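Local coordinates for glutamate ABC superfamily ATP binding cassette transporter, binding protein (Enterococcus faecium DO, PDB 5EYF) that binds glutamate in its ligand pocket and probably delivers it to an ABC transporter as its solute-binding protein, at residues A105-L110 and G193-E198. Numbering follows the deposited sequence.
Sequences AGQALL and GTFTNE. With MG (magnesium ion), chain D.
Thr196 OG1 is gripped from two directions: Gln107 N donates to it at 2.9 Å, and its hydroxyl donates to Glu198 OE2 at 2.7 Å, on the carboxylate's anti lone pair. A chi1 of 71° sets OG1 between its backbone N and carbonyl carbon. Glu198, bent at chi2, turns back past Gly106; its OE1 is hydrogen-bonded to Thr87 OG1 and its side chain touches the bound glutamate, so these bonds tie the strand to a pocket-lining carboxylate and probably help hold it in place. Ala105 and Glu198 form an antiparallel hydrogen-bonded pair, with Glu198 N 2.8 Å from Ala105 O. Phe195 N meets Gln107 O at 2.9 Å in the carbonyl plane. The same oxygen lies over one face of the Phe195 ring, and Gln107 CB makes a CH-pi contact with that ring. Gln107 NE2 is hydrogen-bonded to Thr172 and Ser137, and OE1 to Asn140. Asn197 OD1 binds magnesium at 2.1 Å; OD1 of Asn197 of the second subunit and four waters complete six ligands, so the ion bridges the subunits. In this family 3 solute-binding fold, the loop entering strand 198-205 lies against strand 103-112, between helix 136-144, touching Gln107 and Phe195, and helix 175-182, touching Ala108 and Thr194.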
loop_
_atom_site.group_PDB
_atom_site.type_symbol
_atom_site.label_atom_id
_atom_site.label_comp_id
_atom_site.label_asym_id
_atom_site.label_seq_id
_atom_site.Cartn_x
_atom_site.Cartn_y
_atom_site.Cartn_z
ATOM N N ALA B 105 -1.730 -0.720 -5.389
ATOM C CA ALA B 105 -1.609 0.307 -6.422
ATOM C C ALA B 105 -1.530 1.698 -5.790
ATOM O O ALA B 105 -1.516 1.859 -4.567
ATOM C CB ALA B 105 -2.768 0.198 -7.432
ATOM N N GLY B 106 -1.493 2.723 -6.636
ATOM C CA GLY B 106 -1.567 4.098 -6.161
ATOM C C GLY B 106 -1.888 5.000 -7.319
ATOM O O GLY B 106 -1.481 4.729 -8.443
ATOM N N GLN B 107 -2.621 6.075 -7.052
ATOM C CA GLN B 107 -3.025 6.940 -8.159
ATOM C C GLN B 107 -1.838 7.703 -8.731
ATOM O O GLN B 107 -0.944 8.129 -8.002
ATOM C CB GLN B 107 -4.117 7.902 -7.711
ATOM C CG GLN B 107 -4.782 8.609 -8.896
ATOM C CD GLN B 107 -6.066 9.291 -8.496
ATOM O OE1 GLN B 107 -6.676 8.914 -7.514
ATOM N NE2 GLN B 107 -6.459 10.322 -9.235
ATOM N N ALA B 108 -1.846 7.904 -10.046
ATOM C CA ALA B 108 -0.712 8.511 -10.736
ATOM C C ALA B 108 -1.203 9.316 -11.925
ATOM O O ALA B 108 -2.402 9.380 -12.208
ATOM C CB ALA B 108 0.314 7.465 -11.214
ATOM N N LEU B 109 -0.249 9.941 -12.612
ATOM C CA LEU B 109 -0.506 10.799 -13.765
ATOM C C LEU B 109 0.187 10.259 -14.998
ATOM O O LEU B 109 1.351 9.870 -14.941
ATOM C CB LEU B 109 0.029 12.206 -13.564
ATOM C CG LEU B 109 -0.543 13.043 -12.432
ATOM C CD1 LEU B 109 0.069 14.447 -12.440
ATOM C CD2 LEU B 109 -2.065 13.115 -12.494
ATOM N N LEU B 110 -0.513 10.309 -16.129
ATOM C CA LEU B 110 0.056 10.006 -17.433
ATOM C C LEU B 110 0.009 11.275 -18.280
ATOM O O LEU B 110 -1.038 11.926 -18.357
ATOM C CB LEU B 110 -0.752 8.886 -18.112
ATOM C CG LEU B 110 -0.281 8.360 -19.473
ATOM C CD1 LEU B 110 0.806 7.342 -19.242
ATOM C CD2 LEU B 110 -1.431 7.747 -20.293
ATOM N N GLY B 193 5.450 9.601 -9.770
ATOM C CA GLY B 193 5.182 8.598 -8.729
ATOM C C GLY B 193 3.691 8.448 -8.448
ATOM O O GLY B 193 2.849 8.604 -9.348
ATOM N N THR B 194 3.348 8.154 -7.183
ATOM C CA THR B 194 1.943 8.003 -6.807
ATOM C C THR B 194 1.594 9.005 -5.722
ATOM O O THR B 194 2.443 9.375 -4.907
ATOM C CB THR B 194 1.594 6.561 -6.318
ATOM O OG1 THR B 194 2.398 6.205 -5.194
ATOM C CG2 THR B 194 1.768 5.527 -7.445
ATOM N N PHE B 195 0.337 9.442 -5.693
ATOM C CA PHE B 195 -0.074 10.389 -4.664
ATOM C C PHE B 195 -1.247 9.874 -3.835
ATOM O O PHE B 195 -1.774 10.613 -2.992
ATOM C CB PHE B 195 -0.378 11.783 -5.264
ATOM C CG PHE B 195 -1.388 11.789 -6.391
ATOM C CD1 PHE B 195 -2.743 11.964 -6.130
ATOM C CD2 PHE B 195 -0.975 11.621 -7.708
ATOM C CE1 PHE B 195 -3.684 11.969 -7.198
ATOM C CE2 PHE B 195 -1.891 11.632 -8.764
ATOM C CZ PHE B 195 -3.238 11.794 -8.513
ATOM N N THR B 196 -1.645 8.617 -4.034
ATOM C CA THR B 196 -2.524 7.930 -3.104
ATOM C C THR B 196 -2.021 6.509 -2.916
ATOM O O THR B 196 -1.181 6.017 -3.681
ATOM C CB THR B 196 -3.965 7.834 -3.593
ATOM O OG1 THR B 196 -4.023 6.905 -4.684
ATOM C CG2 THR B 196 -4.516 9.200 -4.033
ATOM N N ASN B 197 -2.573 5.822 -1.916
ATOM C CA ASN B 197 -2.473 4.367 -1.866
ATOM C C ASN B 197 -3.798 3.777 -2.316
ATOM O O ASN B 197 -4.855 4.240 -1.890
ATOM C CB ASN B 197 -2.129 3.905 -0.453
ATOM C CG ASN B 197 -0.776 4.382 -0.037
ATOM O OD1 ASN B 197 0.146 4.445 -0.857
ATOM N ND2 ASN B 197 -0.646 4.751 1.220
ATOM N N GLU B 198 -3.746 2.766 -3.185
ATOM C CA GLU B 198 -4.952 2.121 -3.717
ATOM C C GLU B 198 -4.806 0.625 -3.514
ATOM O O GLU B 198 -4.469 -0.102 -4.452
ATOM C CB GLU B 198 -5.158 2.443 -5.203
ATOM C CG GLU B 198 -5.244 3.942 -5.543
ATOM C CD GLU B 198 -6.507 4.629 -5.075
ATOM O OE1 GLU B 198 -7.579 4.018 -5.015
ATOM O OE2 GLU B 198 -6.450 5.836 -4.771
HETATM MG MG MG D . 1.575 3.272 -1.837
HETATM O O HOH W 1 0.157 1.864 -2.268
HETATM O O HOH W 2 1.759 10.779 -10.446
HETATM O O HOH W 3 1.057 4.305 -3.577
HETATM O O HOH W 4 3.204 4.545 -1.574
HETATM O O HOH W 5 2.055 2.434 0.032
#